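Local coordinates for protein glutathione S-transferase (Lodderomyces elongisporus, PDB 4IVF) that binds two glutathione molecules per subunit and, as a member of the glutathione S-transferase superfamily, probably acts in glutathione-dependent chemistry, at residues Q114-N126 against A180-E192. Sequence-based numbering, arbitrary orientation.
With GSH (glutathione), chain T; GSH (glutathione), chain J.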
# COMPACT_ATOMS: atom_id res chain seq x y z
N GLN F 114 -5.14 -4.10 -0.08
CA GLN F 114 -4.65 -5.00 0.95
C GLN F 114 -3.52 -4.34 1.77
O GLN F 114 -3.62 -4.28 2.99
CB GLN F 114 -4.19 -6.34 0.36
CG GLN F 114 -3.96 -7.43 1.42
CD GLN F 114 -2.71 -7.18 2.26
OE1 GLN F 114 -1.62 -6.94 1.73
NE2 GLN F 114 -2.87 -7.21 3.58
N VAL F 115 -2.46 -3.88 1.11
CA VAL F 115 -1.32 -3.32 1.86
C VAL F 115 -1.64 -1.97 2.51
O VAL F 115 -1.00 -1.57 3.48
CB VAL F 115 -0.03 -3.19 1.00
CG1 VAL F 115 0.33 -4.54 0.36
CG2 VAL F 115 -0.17 -2.09 -0.06
N ALA F 116 -2.64 -1.27 1.98
CA ALA F 116 -2.95 0.07 2.47
C ALA F 116 -4.04 0.11 3.54
O ALA F 116 -4.12 1.06 4.32
CB ALA F 116 -3.31 1.00 1.32
N GLU F 117 -4.90 -0.91 3.58
CA GLU F 117 -5.97 -0.90 4.57
C GLU F 117 -6.08 -2.21 5.36
O GLU F 117 -6.13 -2.19 6.59
CB GLU F 117 -7.31 -0.45 3.94
CG GLU F 117 -7.18 0.99 3.40
CD GLU F 117 -8.40 1.50 2.63
OE1 GLU F 117 -9.51 1.47 3.18
OE2 GLU F 117 -8.23 1.96 1.48
N ASN F 118 -6.05 -3.34 4.67
CA ASN F 118 -6.16 -4.61 5.36
C ASN F 118 -5.03 -4.82 6.40
O ASN F 118 -5.30 -4.87 7.59
CB ASN F 118 -6.25 -5.77 4.34
CG ASN F 118 -6.19 -7.13 5.00
OD1 ASN F 118 -5.35 -7.96 4.65
ND2 ASN F 118 -7.08 -7.37 5.96
N GLY F 119 -3.79 -4.92 5.94
CA GLY F 119 -2.64 -5.05 6.82
C GLY F 119 -2.54 -4.00 7.93
O GLY F 119 -2.52 -4.34 9.10
N PRO F 120 -2.49 -2.71 7.56
CA PRO F 120 -2.42 -1.68 8.59
C PRO F 120 -3.54 -1.76 9.63
O PRO F 120 -3.24 -1.63 10.82
CB PRO F 120 -2.51 -0.37 7.79
CG PRO F 120 -1.84 -0.72 6.48
CD PRO F 120 -2.30 -2.15 6.21
N ILE F 121 -4.78 -1.96 9.21
CA ILE F 121 -5.90 -1.98 10.15
C ILE F 121 -5.92 -3.24 11.04
O ILE F 121 -6.11 -3.16 12.25
CB ILE F 121 -7.25 -1.78 9.43
CG1 ILE F 121 -7.35 -0.35 8.89
CG2 ILE F 121 -8.43 -2.11 10.36
CD1 ILE F 121 -7.20 0.74 9.95
N GLN F 122 -5.72 -4.40 10.43
CA GLN F 122 -5.71 -5.65 11.18
C GLN F 122 -4.48 -5.70 12.10
O GLN F 122 -4.49 -6.35 13.15
CB GLN F 122 -5.74 -6.85 10.24
CG GLN F 122 -5.92 -8.18 10.96
CD GLN F 122 -6.10 -9.36 10.02
OE1 GLN F 122 -6.49 -9.21 8.86
NE2 GLN F 122 -5.81 -10.55 10.52
N GLY F 123 -3.42 -5.00 11.70
CA GLY F 123 -2.22 -4.91 12.51
C GLY F 123 -2.46 -4.07 13.74
O GLY F 123 -1.90 -4.35 14.79
N GLN F 124 -3.31 -3.05 13.62
CA GLN F 124 -3.62 -2.21 14.78
C GLN F 124 -4.45 -2.99 15.78
O GLN F 124 -4.22 -2.91 16.98
CB GLN F 124 -4.37 -0.94 14.39
CG GLN F 124 -3.60 -0.02 13.48
CD GLN F 124 -2.12 0.01 13.81
OE1 GLN F 124 -1.72 0.46 14.88
NE2 GLN F 124 -1.30 -0.49 12.87
N ALA F 125 -5.41 -3.75 15.26
CA ALA F 125 -6.24 -4.61 16.09
C ALA F 125 -5.36 -5.60 16.85
O ALA F 125 -5.55 -5.82 18.05
CB ALA F 125 -7.28 -5.34 15.24
N ASN F 126 -4.41 -6.19 16.14
CA ASN F 126 -3.49 -7.13 16.74
C ASN F 126 -2.69 -6.44 17.84
O ASN F 126 -2.48 -7.00 18.91
CB ASN F 126 -2.55 -7.71 15.69
CG ASN F 126 -3.15 -8.89 14.94
OD1 ASN F 126 -4.29 -9.28 15.19
ND2 ASN F 126 -2.38 -9.45 14.01
N ALA F 180 -1.41 -11.61 -1.25
CA ALA F 180 -1.29 -10.56 -0.23
C ALA F 180 -2.34 -10.71 0.86
O ALA F 180 -2.02 -10.67 2.05
CB ALA F 180 -1.39 -9.17 -0.87
N LEU F 181 -3.60 -10.85 0.45
CA LEU F 181 -4.70 -10.97 1.42
C LEU F 181 -4.53 -12.23 2.28
O LEU F 181 -4.79 -12.23 3.49
CB LEU F 181 -6.05 -10.97 0.69
CG LEU F 181 -7.27 -11.11 1.62
CD1 LEU F 181 -7.35 -9.92 2.56
CD2 LEU F 181 -8.56 -11.28 0.85
N LEU F 182 -4.07 -13.29 1.64
CA LEU F 182 -3.94 -14.61 2.27
C LEU F 182 -3.04 -14.60 3.52
O LEU F 182 -3.33 -15.28 4.50
CB LEU F 182 -3.41 -15.60 1.24
CG LEU F 182 -3.26 -17.06 1.66
CD1 LEU F 182 -4.60 -17.61 2.14
CD2 LEU F 182 -2.70 -17.89 0.51
N GLY F 183 -1.96 -13.83 3.47
CA GLY F 183 -1.04 -13.76 4.59
C GLY F 183 -1.76 -13.32 5.85
O GLY F 183 -1.54 -13.89 6.91
N TRP F 184 -2.63 -12.32 5.72
CA TRP F 184 -3.35 -11.72 6.84
C TRP F 184 -4.64 -12.45 7.21
O TRP F 184 -5.05 -12.43 8.38
CB TRP F 184 -3.66 -10.26 6.56
CG TRP F 184 -2.49 -9.36 6.86
CD1 TRP F 184 -1.51 -8.96 5.99
CD2 TRP F 184 -2.17 -8.77 8.12
NE1 TRP F 184 -0.59 -8.16 6.64
CE2 TRP F 184 -0.98 -8.02 7.95
CE3 TRP F 184 -2.78 -8.79 9.38
CZ2 TRP F 184 -0.39 -7.30 8.99
CZ3 TRP F 184 -2.19 -8.08 10.43
CH2 TRP F 184 -1.00 -7.35 10.22
N ALA F 185 -5.27 -13.07 6.22
CA ALA F 185 -6.47 -13.87 6.46
C ALA F 185 -6.10 -15.01 7.41
O ALA F 185 -6.88 -15.42 8.26
CB ALA F 185 -7.02 -14.42 5.15
N TYR F 186 -4.88 -15.51 7.24
CA TYR F 186 -4.35 -16.56 8.07
C TYR F 186 -4.35 -16.17 9.55
O TYR F 186 -4.42 -17.03 10.43
CB TYR F 186 -2.94 -16.88 7.59
CG TYR F 186 -2.27 -18.01 8.31
CD1 TYR F 186 -2.59 -19.32 8.02
CD2 TYR F 186 -1.30 -17.76 9.27
CE1 TYR F 186 -1.97 -20.37 8.69
CE2 TYR F 186 -0.67 -18.80 9.94
CZ TYR F 186 -1.01 -20.10 9.64
OH TYR F 186 -0.39 -21.13 10.31
N ARG F 187 -4.29 -14.87 9.83
CA ARG F 187 -4.18 -14.37 11.20
C ARG F 187 -5.52 -14.06 11.88
O ARG F 187 -5.55 -13.69 13.07
CB ARG F 187 -3.29 -13.13 11.24
CG ARG F 187 -1.80 -13.41 11.34
CD ARG F 187 -1.42 -13.70 12.78
NE ARG F 187 0.02 -13.60 12.97
CZ ARG F 187 0.88 -14.59 12.77
NH1 ARG F 187 0.45 -15.78 12.35
NH2 ARG F 187 2.17 -14.39 12.99
N LEU F 188 -6.63 -14.19 11.15
CA LEU F 188 -7.95 -13.90 11.69
C LEU F 188 -8.31 -14.80 12.86
O LEU F 188 -9.02 -14.39 13.78
CB LEU F 188 -9.03 -14.00 10.60
CG LEU F 188 -9.15 -12.83 9.61
CD1 LEU F 188 -10.25 -13.08 8.55
CD2 LEU F 188 -9.42 -11.52 10.35
N SER F 189 -7.82 -16.03 12.83
CA SER F 189 -8.14 -16.99 13.87
C SER F 189 -7.65 -16.53 15.25
O SER F 189 -8.29 -16.82 16.25
CB SER F 189 -7.55 -18.36 13.54
OG SER F 189 -6.14 -18.30 13.48
N ARG F 190 -6.53 -15.80 15.30
CA ARG F 190 -6.01 -15.30 16.57
C ARG F 190 -6.98 -14.33 17.25
O ARG F 190 -7.04 -14.26 18.50
CB ARG F 190 -4.64 -14.64 16.40
CG ARG F 190 -3.55 -15.61 15.97
CD ARG F 190 -2.16 -15.00 16.13
NE ARG F 190 -1.12 -15.94 15.72
CZ ARG F 190 0.19 -15.72 15.85
NH1 ARG F 190 0.61 -14.59 16.39
NH2 ARG F 190 1.07 -16.64 15.47
N LEU F 191 -7.73 -13.59 16.44
CA LEU F 191 -8.74 -12.67 16.95
C LEU F 191 -10.11 -13.35 17.13
O LEU F 191 -11.10 -12.69 17.41
CB LEU F 191 -8.89 -11.46 16.03
CG LEU F 191 -7.66 -10.60 15.75
CD1 LEU F 191 -7.95 -9.66 14.58
CD2 LEU F 191 -7.21 -9.81 16.99
N GLU F 192 -10.15 -14.67 16.96
CA GLU F 192 -11.41 -15.41 16.99
C GLU F 192 -12.42 -14.90 15.96
O GLU F 192 -13.63 -14.99 16.16
CB GLU F 192 -12.00 -15.45 18.40
CG GLU F 192 -11.07 -16.14 19.35
CD GLU F 192 -11.64 -16.33 20.74
OE1 GLU F 192 -12.56 -15.61 21.16
OE2 GLU F 192 -11.12 -17.22 21.42
N1 GSH T . 5.84 -1.55 15.16
CA1 GSH T . 4.72 -2.40 15.49
C1 GSH T . 3.89 -1.76 16.52
O11 GSH T . 4.15 -0.59 16.89
O12 GSH T . 2.91 -2.36 17.02
CB1 GSH T . 5.17 -3.81 15.90
CG1 GSH T . 4.17 -4.82 15.49
CD1 GSH T . 4.13 -5.05 13.98
OE1 GSH T . 5.10 -4.78 13.25
N2 GSH T . 2.89 -5.62 13.32
CA2 GSH T . 2.87 -5.82 11.88
C2 GSH T . 1.91 -4.84 11.25
O2 GSH T . 0.93 -4.46 11.88
CB2 GSH T . 2.38 -7.17 11.58
SG2 GSH T . 3.35 -8.38 12.41
N3 GSH T . 2.13 -4.35 9.90
CA3 GSH T . 1.18 -3.41 9.34
C3 GSH T . 1.05 -3.61 7.89
O31 GSH T . 1.24 -4.74 7.37
O32 GSH T . 0.74 -2.62 7.17
N1 GSH J . -6.04 3.73 0.90
CA1 GSH J . -6.91 4.68 0.27
C1 GSH J . -6.18 5.41 -0.77
O11 GSH J . -6.82 5.93 -1.70
O12 GSH J . -4.93 5.52 -0.74
CB1 GSH J . -7.39 5.67 1.31
CG1 GSH J . -8.64 6.30 0.87
CD1 GSH J . -9.25 7.13 1.99
OE1 GSH J . -8.83 7.09 3.16
N2 GSH J . -10.41 8.02 1.65
CA2 GSH J . -11.03 8.83 2.68
C2 GSH J . -12.50 8.52 2.70
O2 GSH J . -13.08 8.36 1.62
CB2 GSH J . -10.85 10.25 2.36
SG2 GSH J . -9.14 10.66 2.15
N3 GSH J . -13.19 8.43 3.98
CA3 GSH J . -14.62 8.14 4.04
C3 GSH J . -14.88 6.89 4.80
O31 GSH J . -13.93 6.13 5.12
O32 GSH J . -16.07 6.59 5.14
O HOH W 1 -4.97 -10.99 13.18
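In the all-helical C-terminal domain of the glutathione S-transferase fold, Trp184 of helix 176-185 plugs into helix 102-131 and helps wall a glutathione pocket. The two helix segments run nearly parallel, 8° apart with their axes 10.1 Å apart at closest approach, and the indole is a knob among Asn118, Gly119, Gln122 and Gly123. Gly119 CA lies over one face of the indole, 3.8 Å from the centroid of its five-membered ring. The pi-type turn at 114-118 and the kink at Pro120 flank this glycine. With CG beside the backbone N (chi1 -82°), the ring reaches across to the chain T glutathione, where CZ2 of Trp184 comes 3.4 Å from its O31; NE1 hydrogen-bonds to Asn17 OD1, of a glutathione-binding residue. The extended Gln122 side chain runs antiparallel to the indole along its edge, with CD near the ring plane and 3.4 Å from Trp184 CE3. Gln122 NE2 then donates a bent bond to Trp184 O (2.9 Å), while Arg187 N reaches that oxygen from the other face of the carbonyl plane; Tyr151 holds Gln122 OE1. At the five-membered ring, Gln114 NE2 lies 3.3 Å from Trp184 CD1 and gives Asn118 OD1 a nearly straight bond (2.8 Å, 174°). Beyond the indole, one water bridges the segments, accepting from Gln122 NE2 and donating to Asn126 OD1 (2.7 Å) and Arg187 O.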